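Putative glycosyltransferase (Mannosyltransferase) involved in glycosylating the PBCV-1 major capsid protein (Paramecium bursaria Chlorella virus 1, PDB 2P6W) is a putative glycosyltransferase, probably of the GT-A type, thought to help glycosylate the viral major capsid protein, its N-terminal domain binding manganese and UDP-sugar. Local coordinates at residues H56-R59 with S60-I63; T149-Y152 with E153-V157; E18-Y21 with A22-K26; K26-V29 with E30-C33. One frame throughout, in Å; residues are numbered along the deposited sequence.

Contact 1. Residues H56-R59 with S60-I63; sequences HFRR and SWII
R58 and W61 run side by side and point the same way across the junction of helices 52-57 and 59-69, in what is probably a GT-A glycosyltransferase domain. The guanidinium and indole planes are 13° apart, and CZ3 of W61 lies over one guanidinium face, 3.5 Å from NH2 of R58. A long arginine suits the place because its flat end can lie along the indole while NH2 still hydrogen-bonds to S45. I62 meets the same arginine lower down and at about a right angle, its CD1 4.1 Å from CG of R58.

The backbone beneath carries the chain through the junction. The carbonyl oxygen of R58 takes two N-H groups: I62 N, at 2.9 Å and nearly along the C=O axis, and W61 N, well above the carbonyl plane. Just before it, S60 N bonds to F57 O at 2.9 Å, while I63 N reaches back one turn to R59 O. S60 is small enough for a buried position between helices, and its OG is satisfied by E135 of helix 132-140.

R59 turns to the active site. It belongs to the UDP-glucose site of this protein, and its NH1 forms a salt bridge with D80, a manganese ligand. CG sits between the backbone N and the carbonyl carbon (chi1 64°), and the bend at chi3 folds the chain back over H56. There NE donates to H56 O at 2.9 Å, and CE1 of H56 lies 3.7 Å above the centre of the R59 guanidinium.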
loop_
_atom_site.group_PDB
_atom_site.type_symbol
_atom_site.label_atom_id
_atom_site.label_comp_id
_atom_site.label_asym_id
_atom_site.label_seq_id
_atom_site.Cartn_x
_atom_site.Cartn_y
_atom_site.Cartn_z
ATOM N N HIS A 56 -2.417 12.046 0.269
ATOM C CA HIS A 56 -2.474 10.781 0.993
ATOM C C HIS A 56 -3.721 9.978 0.589
ATOM O O HIS A 56 -3.651 8.755 0.393
ATOM C CB HIS A 56 -2.456 11.017 2.493
ATOM C CG HIS A 56 -2.255 9.765 3.274
ATOM N ND1 HIS A 56 -3.292 8.902 3.577
ATOM C CD2 HIS A 56 -1.130 9.196 3.769
ATOM C CE1 HIS A 56 -2.817 7.875 4.258
ATOM N NE2 HIS A 56 -1.506 8.023 4.384
ATOM N N PHE A 57 -4.851 10.668 0.446
ATOM C CA PHE A 57 -6.111 10.002 0.111
ATOM C C PHE A 57 -6.139 9.460 -1.308
ATOM O O PHE A 57 -6.983 8.628 -1.628
ATOM C CB PHE A 57 -7.288 10.951 0.281
ATOM C CG PHE A 57 -7.869 10.967 1.671
ATOM C CD1 PHE A 57 -8.862 10.043 2.022
ATOM C CD2 PHE A 57 -7.460 11.920 2.609
ATOM C CE1 PHE A 57 -9.423 10.052 3.296
ATOM C CE2 PHE A 57 -8.023 11.936 3.901
ATOM C CZ PHE A 57 -9.017 10.995 4.228
ATOM N N ARG A 58 -5.228 9.941 -2.156
ATOM C CA ARG A 58 -5.285 9.591 -3.581
ATOM C C ARG A 58 -5.291 8.081 -3.863
ATOM O O ARG A 58 -5.878 7.650 -4.860
ATOM C CB ARG A 58 -4.189 10.290 -4.393
ATOM C CG ARG A 58 -4.533 10.333 -5.879
ATOM C CD ARG A 58 -3.673 11.297 -6.653
ATOM N NE ARG A 58 -4.306 11.641 -7.932
ATOM C CZ ARG A 58 -3.752 11.459 -9.128
ATOM N NH1 ARG A 58 -2.533 10.963 -9.236
ATOM N NH2 ARG A 58 -4.419 11.807 -10.220
ATOM N N ARG A 59 -4.670 7.278 -2.996
ATOM C CA ARG A 59 -4.698 5.815 -3.149
ATOM C C ARG A 59 -6.132 5.251 -3.280
ATOM O O ARG A 59 -6.358 4.265 -3.987
ATOM C CB ARG A 59 -3.979 5.154 -1.986
ATOM C CG ARG A 59 -4.639 5.382 -0.660
ATOM C CD ARG A 59 -3.673 5.020 0.478
ATOM N NE ARG A 59 -2.673 6.072 0.599
ATOM C CZ ARG A 59 -1.531 5.952 1.264
ATOM N NH1 ARG A 59 -1.234 4.812 1.869
ATOM N NH2 ARG A 59 -0.680 6.976 1.307
ATOM N N SER A 60 -7.093 5.881 -2.602
ATOM C CA SER A 60 -8.481 5.409 -2.628
ATOM C C SER A 60 -9.223 5.853 -3.893
ATOM O O SER A 60 -10.346 5.397 -4.170
ATOM C CB SER A 60 -9.227 5.861 -1.369
ATOM O OG SER A 60 -8.629 5.296 -0.219
ATOM N N TRP A 61 -8.601 6.765 -4.643
ATOM C CA TRP A 61 -9.064 7.120 -5.980
ATOM C C TRP A 61 -8.391 6.213 -7.018
ATOM O O TRP A 61 -9.055 5.713 -7.940
ATOM C CB TRP A 61 -8.773 8.598 -6.256
ATOM C CG TRP A 61 -9.210 9.092 -7.612
ATOM C CD1 TRP A 61 -10.439 9.559 -7.955
ATOM C CD2 TRP A 61 -8.396 9.183 -8.786
ATOM N NE1 TRP A 61 -10.452 9.927 -9.285
ATOM C CE2 TRP A 61 -9.212 9.692 -9.817
ATOM C CE3 TRP A 61 -7.065 8.835 -9.082
ATOM C CZ2 TRP A 61 -8.735 9.903 -11.115
ATOM C CZ3 TRP A 61 -6.591 9.058 -10.372
ATOM C CH2 TRP A 61 -7.432 9.578 -11.374
ATOM N N ILE A 62 -7.084 5.994 -6.856
ATOM C CA ILE A 62 -6.309 5.135 -7.781
ATOM C C ILE A 62 -6.837 3.693 -7.814
ATOM O O ILE A 62 -6.812 3.031 -8.863
ATOM C CB ILE A 62 -4.789 5.171 -7.478
ATOM C CG1 ILE A 62 -4.253 6.596 -7.616
ATOM C CG2 ILE A 62 -3.977 4.180 -8.378
ATOM C CD1 ILE A 62 -2.873 6.753 -7.019
ATOM N N ILE A 63 -7.342 3.189 -6.686
ATOM C CA ILE A 63 -7.931 1.852 -6.702
ATOM C C ILE A 63 -9.064 1.680 -7.744
ATOM O O ILE A 63 -9.163 0.612 -8.359
ATOM C CB ILE A 63 -8.321 1.372 -5.278
ATOM C CG1 ILE A 63 -8.465 -0.154 -5.258
ATOM C CG2 ILE A 63 -9.547 2.131 -4.753
ATOM C CD1 ILE A 63 -8.666 -0.721 -3.871
#

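Contact 2. Residues T149-Y152 with E153-V157; sequences TFPY and EQKTV
K155 reaches back from the first turn of helix 153-164 to hold the loop that leads into it. Its CG is anti to the backbone N (chi1 170°), and a bend at chi3 of 56° turns the end of the chain toward T149. NZ then donates to OG1 of T149 at 2.7 Å and to the carbonyl oxygen of F150 at 3.0 Å, the latter from above the carbonyl plane. A lysine suits this place, since its long chain spans the gap and its NZ can donate to more than one acceptor.

P151, which follows a cis peptide bond, meets both K155 and Q154 at about right angles. Its CD packs 3.7 Å from CB of K155, and its CB lies 3.6 Å from NE2 of Q154, whose extended chain carries OE1 to the backbone N of T122. P151 O also accepts Q154 N.

Y152 is the N-cap residue. Its carbonyl oxygen is gripped twice by T156: N approaches in the carbonyl plane at 3.0 Å, whereas OG1, set beside its own backbone N (chi1 -54°), donates at 2.9 Å from above that plane. The Y152 ring lies under CA of F150, which stands over its centre.

Around this helix start, Y152 and T156 pack on F57 of helix 52-57, and E153 hydrogen-bonds through OE1 to T122 OG1, while its OE2 forms a salt bridge with K125 of strand 124-128.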
loop_
_atom_site.group_PDB
_atom_site.type_symbol
_atom_site.label_atom_id
_atom_site.label_comp_id
_atom_site.label_asym_id
_atom_site.label_seq_id
_atom_site.Cartn_x
_atom_site.Cartn_y
_atom_site.Cartn_z
ATOM N N THR A 149 -7.632 15.283 8.513
ATOM C CA THR A 149 -6.491 15.537 9.385
ATOM C C THR A 149 -5.583 14.312 9.432
ATOM O O THR A 149 -6.030 13.165 9.250
ATOM C CB THR A 149 -6.897 15.971 10.824
ATOM O OG1 THR A 149 -7.509 14.876 11.533
ATOM C CG2 THR A 149 -7.851 17.163 10.784
ATOM N N PHE A 150 -4.297 14.554 9.665
ATOM C CA PHE A 150 -3.311 13.479 9.743
ATOM C C PHE A 150 -3.727 12.390 10.741
ATOM O O PHE A 150 -4.213 12.716 11.843
ATOM C CB PHE A 150 -1.976 14.102 10.170
ATOM C CG PHE A 150 -0.847 13.133 10.269
ATOM C CD1 PHE A 150 -0.037 12.878 9.167
ATOM C CD2 PHE A 150 -0.572 12.486 11.471
ATOM C CE1 PHE A 150 1.026 11.983 9.259
ATOM C CE2 PHE A 150 0.493 11.593 11.571
ATOM C CZ PHE A 150 1.285 11.336 10.466
ATOM N N PRO A 151 -3.476 11.101 10.413
ATOM C CA PRO A 151 -2.885 10.531 9.184
ATOM C C PRO A 151 -3.818 10.217 7.995
ATOM O O PRO A 151 -3.517 9.323 7.210
ATOM C CB PRO A 151 -2.235 9.227 9.690
ATOM C CG PRO A 151 -3.118 8.796 10.796
ATOM C CD PRO A 151 -3.647 10.065 11.457
ATOM N N TYR A 152 -4.931 10.939 7.862
ATOM C CA TYR A 152 -5.672 10.979 6.581
ATOM C C TYR A 152 -6.348 9.645 6.247
ATOM O O TYR A 152 -7.177 9.190 7.031
ATOM C CB TYR A 152 -4.764 11.468 5.440
ATOM C CG TYR A 152 -3.987 12.706 5.797
ATOM C CD1 TYR A 152 -4.635 13.856 6.198
ATOM C CD2 TYR A 152 -2.588 12.716 5.728
ATOM C CE1 TYR A 152 -3.923 15.005 6.517
ATOM C CE2 TYR A 152 -1.865 13.862 6.048
ATOM C CZ TYR A 152 -2.542 14.998 6.436
ATOM O OH TYR A 152 -1.836 16.138 6.768
ATOM N N GLU A 153 -6.061 9.039 5.094
ATOM C CA GLU A 153 -6.725 7.773 4.727
ATOM C C GLU A 153 -6.447 6.700 5.770
ATOM O O GLU A 153 -7.252 5.795 5.989
ATOM C CB GLU A 153 -6.282 7.300 3.327
ATOM C CG GLU A 153 -6.632 5.843 2.977
ATOM C CD GLU A 153 -5.560 4.845 3.412
ATOM O OE1 GLU A 153 -4.544 5.270 4.018
ATOM O OE2 GLU A 153 -5.719 3.629 3.133
ATOM N N GLN A 154 -5.290 6.794 6.416
ATOM C CA GLN A 154 -4.909 5.789 7.403
ATOM C C GLN A 154 -5.842 5.836 8.614
ATOM O O GLN A 154 -6.277 4.805 9.134
ATOM C CB GLN A 154 -3.467 6.055 7.818
ATOM C CG GLN A 154 -2.897 5.070 8.790
ATOM C CD GLN A 154 -1.402 5.259 8.920
ATOM O OE1 GLN A 154 -0.636 4.815 8.068
ATOM N NE2 GLN A 154 -0.975 5.914 9.996
ATOM N N LYS A 155 -6.143 7.057 9.070
ATOM C CA LYS A 155 -7.097 7.262 10.145
ATOM C C LYS A 155 -8.519 6.904 9.698
ATOM O O LYS A 155 -9.313 6.362 10.471
ATOM C CB LYS A 155 -7.036 8.723 10.619
ATOM C CG LYS A 155 -8.166 9.078 11.585
ATOM C CD LYS A 155 -7.821 10.237 12.534
ATOM C CE LYS A 155 -7.403 11.501 11.801
ATOM N NZ LYS A 155 -7.089 12.549 12.842
ATOM N N THR A 156 -8.830 7.185 8.432
ATOM C CA THR A 156 -10.181 6.924 7.932
ATOM C C THR A 156 -10.445 5.424 7.879
ATOM O O THR A 156 -11.516 4.948 8.274
ATOM C CB THR A 156 -10.386 7.561 6.560
ATOM O OG1 THR A 156 -10.043 8.954 6.663
ATOM C CG2 THR A 156 -11.846 7.381 6.100
ATOM N N VAL A 157 -9.478 4.670 7.376
ATOM C CA VAL A 157 -9.613 3.223 7.393
ATOM C C VAL A 157 -9.786 2.706 8.824
ATOM O O VAL A 157 -10.718 1.954 9.113
ATOM C CB VAL A 157 -8.408 2.545 6.677
ATOM C CG1 VAL A 157 -8.391 1.033 6.953
ATOM C CG2 VAL A 157 -8.493 2.782 5.191
#

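Contact 3. Residues E18-Y21 with A22-K26; sequences ETIY and ARKTK
I20 meets R23 and K24 at the start of helix 20-36, touching the guanidinium edge of the one and the aliphatic CE of the other. I20 and R23 lie alongside each other, pointing the same way; CD1 of I20 sits at the edge of the guanidinium, near its plane, 3.8 Å from NH2. A bend at chi3 (49°) swings the R23 head into that position, while its NH1 pairs with E27 one turn on. CG2 of I20 is 4.0 Å from CE of K24.

An apolar contact also joins two neighbours. With Y21 CG between its backbone N and carbonyl carbon (chi1 78°), the ring folds over the following residue, and CB of A22 lies over one ring face, 4.1 Å from CE1. Alanine's small side chain fits beneath the aromatic face.

Among the backbone hydrogen bonds, T19, at the N-cap position, uses its carbonyl oxygen and makes no side-chain cap: R23 N donates to it at 3.2 Å, and A22 N adds a weak bond. K24 N to I20 O and T25 N to Y21 O, the latter 2.9 Å, carry on the helical pattern.

Polar ends reach further. T25 OG1 bonds to S81 O, and Y21 OH makes a weak hydrogen bond to R204, a UDP-binding residue, while the Y21 side chain touches the manganese ligand D82. This helix start belongs to a beta-alpha-beta unit, strand 8-13, helix 20-36 and strand 39-43, beside the nucleotide-sugar site.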
loop_
_atom_site.group_PDB
_atom_site.type_symbol
_atom_site.label_atom_id
_atom_site.label_comp_id
_atom_site.label_asym_id
_atom_site.label_seq_id
_atom_site.Cartn_x
_atom_site.Cartn_y
_atom_site.Cartn_z
ATOM N N GLU A 18 10.649 12.402 -12.530
ATOM C CA GLU A 18 12.040 12.756 -12.196
ATOM C C GLU A 18 12.503 12.192 -10.847
ATOM O O GLU A 18 13.702 12.221 -10.531
ATOM C CB GLU A 18 12.242 14.284 -12.217
ATOM C CG GLU A 18 12.389 14.881 -13.623
ATOM C CD GLU A 18 11.090 14.902 -14.418
ATOM O OE1 GLU A 18 10.015 15.034 -13.799
ATOM O OE2 GLU A 18 11.150 14.814 -15.670
ATOM N N THR A 19 11.554 11.699 -10.049
ATOM C CA THR A 19 11.886 11.205 -8.732
ATOM C C THR A 19 12.451 9.809 -8.897
ATOM O O THR A 19 11.721 8.870 -9.203
ATOM C CB THR A 19 10.667 11.237 -7.806
ATOM O OG1 THR A 19 10.227 12.602 -7.693
ATOM C CG2 THR A 19 11.046 10.728 -6.444
ATOM N N ILE A 20 13.772 9.702 -8.736
ATOM C CA ILE A 20 14.489 8.470 -9.053
ATOM C C ILE A 20 14.078 7.277 -8.195
ATOM O O ILE A 20 13.812 6.203 -8.733
ATOM C CB ILE A 20 16.018 8.693 -9.058
ATOM C CG1 ILE A 20 16.389 9.667 -10.174
ATOM C CG2 ILE A 20 16.788 7.373 -9.226
ATOM C CD1 ILE A 20 15.840 9.289 -11.575
ATOM N N TYR A 21 13.976 7.456 -6.878
ATOM C CA TYR A 21 13.639 6.288 -6.048
ATOM C C TYR A 21 12.317 5.659 -6.468
ATOM O O TYR A 21 12.175 4.436 -6.434
ATOM C CB TYR A 21 13.623 6.609 -4.560
ATOM C CG TYR A 21 12.399 7.327 -4.060
ATOM C CD1 TYR A 21 11.205 6.629 -3.767
ATOM C CD2 TYR A 21 12.432 8.700 -3.834
ATOM C CE1 TYR A 21 10.066 7.292 -3.305
ATOM C CE2 TYR A 21 11.313 9.371 -3.354
ATOM C CZ TYR A 21 10.135 8.665 -3.083
ATOM O OH TYR A 21 9.041 9.356 -2.595
ATOM N N ALA A 22 11.365 6.491 -6.887
ATOM C CA ALA A 22 10.044 5.984 -7.255
ATOM C C ALA A 22 10.075 5.291 -8.611
ATOM O O ALA A 22 9.308 4.364 -8.846
ATOM C CB ALA A 22 9.023 7.110 -7.237
ATOM N N ARG A 23 10.968 5.727 -9.504
ATOM C CA ARG A 23 11.184 4.977 -10.748
ATOM C C ARG A 23 11.657 3.576 -10.386
ATOM O O ARG A 23 11.191 2.589 -10.958
ATOM C CB ARG A 23 12.206 5.677 -11.662
ATOM C CG ARG A 23 12.261 5.081 -13.071
ATOM C CD ARG A 23 13.138 5.892 -14.039
ATOM N NE ARG A 23 14.467 6.232 -13.522
ATOM C CZ ARG A 23 15.479 5.373 -13.394
ATOM N NH1 ARG A 23 15.333 4.093 -13.726
ATOM N NH2 ARG A 23 16.645 5.796 -12.919
ATOM N N LYS A 24 12.578 3.496 -9.430
ATOM C CA LYS A 24 13.193 2.219 -9.076
ATOM C C LYS A 24 12.221 1.288 -8.365
ATOM O O LYS A 24 12.156 0.095 -8.681
ATOM C CB LYS A 24 14.461 2.442 -8.254
ATOM C CG LYS A 24 15.578 3.071 -9.077
ATOM C CD LYS A 24 16.809 3.236 -8.238
ATOM C CE LYS A 24 18.022 3.573 -9.074
ATOM N NZ LYS A 24 19.197 3.428 -8.196
ATOM N N THR A 25 11.463 1.805 -7.402
ATOM C CA THR A 25 10.470 0.964 -6.743
ATOM C C THR A 25 9.420 0.483 -7.748
ATOM O O THR A 25 9.048 -0.685 -7.725
ATOM C CB THR A 25 9.780 1.672 -5.575
ATOM O OG1 THR A 25 9.078 2.808 -6.075
ATOM C CG2 THR A 25 10.804 2.119 -4.534
ATOM N N LYS A 26 8.954 1.378 -8.623
ATOM C CA LYS A 26 8.033 0.970 -9.686
ATOM C C LYS A 26 8.600 -0.223 -10.480
ATOM O O LYS A 26 7.905 -1.218 -10.702
ATOM C CB LYS A 26 7.769 2.130 -10.641
ATOM C CG LYS A 26 6.808 1.751 -11.762
ATOM C CD LYS A 26 6.923 2.698 -12.936
ATOM C CE LYS A 26 5.979 2.284 -14.061
ATOM N NZ LYS A 26 6.037 3.209 -15.249
#

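Contact 4. Residues K26-V29 with E30-C33; sequences KELV and EEYC
K26 and E30 lie side by side one helical turn apart, both chains extended and pointing the same way. The approach is through carbon, CE of K26 standing 3.9 Å from OE1 of E30. NZ stays 4.6 Å from that same oxygen, too far for a close ion pair, though the opposite charges probably still attract. Such long, charged residues suit a partly exposed flank, where their ends can remain hydrated.

L28 and E31 cross at a slant, CD2 of the leucine 4.1 Å from OE1 of the glutamate. With CG anti to its backbone N (chi1 179°), E31 runs out past L28, and a water links the two residues: it donates to L28 O at 2.8 Å and to E31 OE1 at 2.9 Å. The other carboxylate oxygen, OE2, forms a salt bridge with K90.

These residues belong to the middle of helix 20-36, the crossover helix of a beta-alpha-beta unit, whose buried side rests on strands 8-13 and 39-43. V29 and C33 share that side, CG1 of V29 4.4 Å from SG of C33, and both pack on I10 and F40. Their compact side chains allow the helix to sit close to the sheet.

Y32 leaves the helix with its CB against L28 O and V29 O, but its ring leads away, and OH bonds to K92 O. The backbone bond from Y32 N to L28 O measures 2.9 Å; C33 N donates to V29 O at the same length.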
loop_
_atom_site.group_PDB
_atom_site.type_symbol
_atom_site.label_atom_id
_atom_site.label_comp_id
_atom_site.label_asym_id
_atom_site.label_seq_id
_atom_site.Cartn_x
_atom_site.Cartn_y
_atom_site.Cartn_z
ATOM N N LYS A 26 8.954 1.378 -8.623
ATOM C CA LYS A 26 8.033 0.970 -9.686
ATOM C C LYS A 26 8.600 -0.223 -10.480
ATOM O O LYS A 26 7.905 -1.218 -10.702
ATOM C CB LYS A 26 7.769 2.130 -10.641
ATOM C CG LYS A 26 6.808 1.751 -11.762
ATOM C CD LYS A 26 6.923 2.698 -12.936
ATOM C CE LYS A 26 5.979 2.284 -14.061
ATOM N NZ LYS A 26 6.037 3.209 -15.249
ATOM N N GLU A 27 9.853 -0.100 -10.920
ATOM C CA GLU A 27 10.505 -1.175 -11.682
ATOM C C GLU A 27 10.486 -2.505 -10.950
ATOM O O GLU A 27 10.179 -3.548 -11.542
ATOM C CB GLU A 27 11.945 -0.792 -12.026
ATOM C CG GLU A 27 11.996 0.200 -13.189
ATOM C CD GLU A 27 13.351 0.861 -13.364
ATOM O OE1 GLU A 27 14.310 0.479 -12.650
ATOM O OE2 GLU A 27 13.445 1.775 -14.219
ATOM N N LEU A 28 10.814 -2.474 -9.659
ATOM C CA LEU A 28 10.866 -3.705 -8.858
ATOM C C LEU A 28 9.473 -4.310 -8.641
ATOM O O LEU A 28 9.290 -5.525 -8.712
ATOM C CB LEU A 28 11.568 -3.443 -7.520
ATOM C CG LEU A 28 13.031 -3.019 -7.631
ATOM C CD1 LEU A 28 13.608 -2.884 -6.215
ATOM C CD2 LEU A 28 13.799 -4.049 -8.438
ATOM N N VAL A 29 8.482 -3.465 -8.404
ATOM C CA VAL A 29 7.106 -3.962 -8.283
ATOM C C VAL A 29 6.601 -4.545 -9.605
ATOM O O VAL A 29 6.011 -5.640 -9.623
ATOM C CB VAL A 29 6.160 -2.909 -7.685
ATOM C CG1 VAL A 29 4.723 -3.456 -7.554
ATOM C CG2 VAL A 29 6.654 -2.474 -6.310
ATOM N N GLU A 30 6.849 -3.844 -10.711
ATOM C CA GLU A 30 6.422 -4.340 -12.020
ATOM C C GLU A 30 7.069 -5.713 -12.298
ATOM O O GLU A 30 6.404 -6.666 -12.759
ATOM C CB GLU A 30 6.763 -3.326 -13.120
ATOM C CG GLU A 30 6.135 -3.683 -14.473
ATOM C CD GLU A 30 5.906 -2.490 -15.402
ATOM O OE1 GLU A 30 6.484 -1.400 -15.179
ATOM O OE2 GLU A 30 5.124 -2.658 -16.376
ATOM N N GLU A 31 8.361 -5.819 -11.984
ATOM C CA GLU A 31 9.073 -7.068 -12.212
ATOM C C GLU A 31 8.425 -8.155 -11.378
ATOM O O GLU A 31 8.162 -9.261 -11.855
ATOM C CB GLU A 31 10.545 -6.959 -11.801
ATOM C CG GLU A 31 11.281 -8.277 -12.008
ATOM C CD GLU A 31 12.598 -8.364 -11.266
ATOM O OE1 GLU A 31 12.905 -7.466 -10.438
ATOM O OE2 GLU A 31 13.325 -9.360 -11.511
ATOM N N TYR A 32 8.178 -7.827 -10.112
ATOM C CA TYR A 32 7.576 -8.801 -9.210
ATOM C C TYR A 32 6.227 -9.307 -9.749
ATOM O O TYR A 32 5.940 -10.514 -9.735
ATOM C CB TYR A 32 7.434 -8.182 -7.819
ATOM C CG TYR A 32 6.857 -9.143 -6.801
ATOM C CD1 TYR A 32 7.619 -10.209 -6.307
ATOM C CD2 TYR A 32 5.548 -8.977 -6.329
ATOM C CE1 TYR A 32 7.082 -11.108 -5.373
ATOM C CE2 TYR A 32 5.003 -9.863 -5.414
ATOM C CZ TYR A 32 5.769 -10.931 -4.937
ATOM O OH TYR A 32 5.221 -11.813 -4.029
ATOM N N CYS A 33 5.394 -8.395 -10.239
ATOM C CA CYS A 33 4.117 -8.787 -10.823
ATOM C C CYS A 33 4.287 -9.741 -12.010
ATOM O O CYS A 33 3.555 -10.721 -12.134
ATOM C CB CYS A 33 3.325 -7.562 -11.239
ATOM S SG CYS A 33 2.718 -6.633 -9.807
HETATM O O HOH W 1 11.216 -7.476 -8.129
#

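In the fold
From the N terminus, contact 3 comes first, at the start of helix 20-36, and contact 4 continues it along the same helix. Each joins adjacent segments, so none closes a long loop; contacts 3 and 4 meet at K26 and the others follow in series, none nesting or crossing. Contact 1 comes next, at the junction of helices 52-57 and 59-69, and contact 2 last, where a loop enters helix 153-164. Contacts 1 and 2 touch, H56 and F57 meeting E153 and T156, and so tie helix 52-57 to helix 153-164. Contacts 2 and 4 lie on opposite sides of the chain's centre, their centres about 27 Å apart. R59 of contact 1 and Y21 of contact 3 both reach the manganese-binding DxD residues.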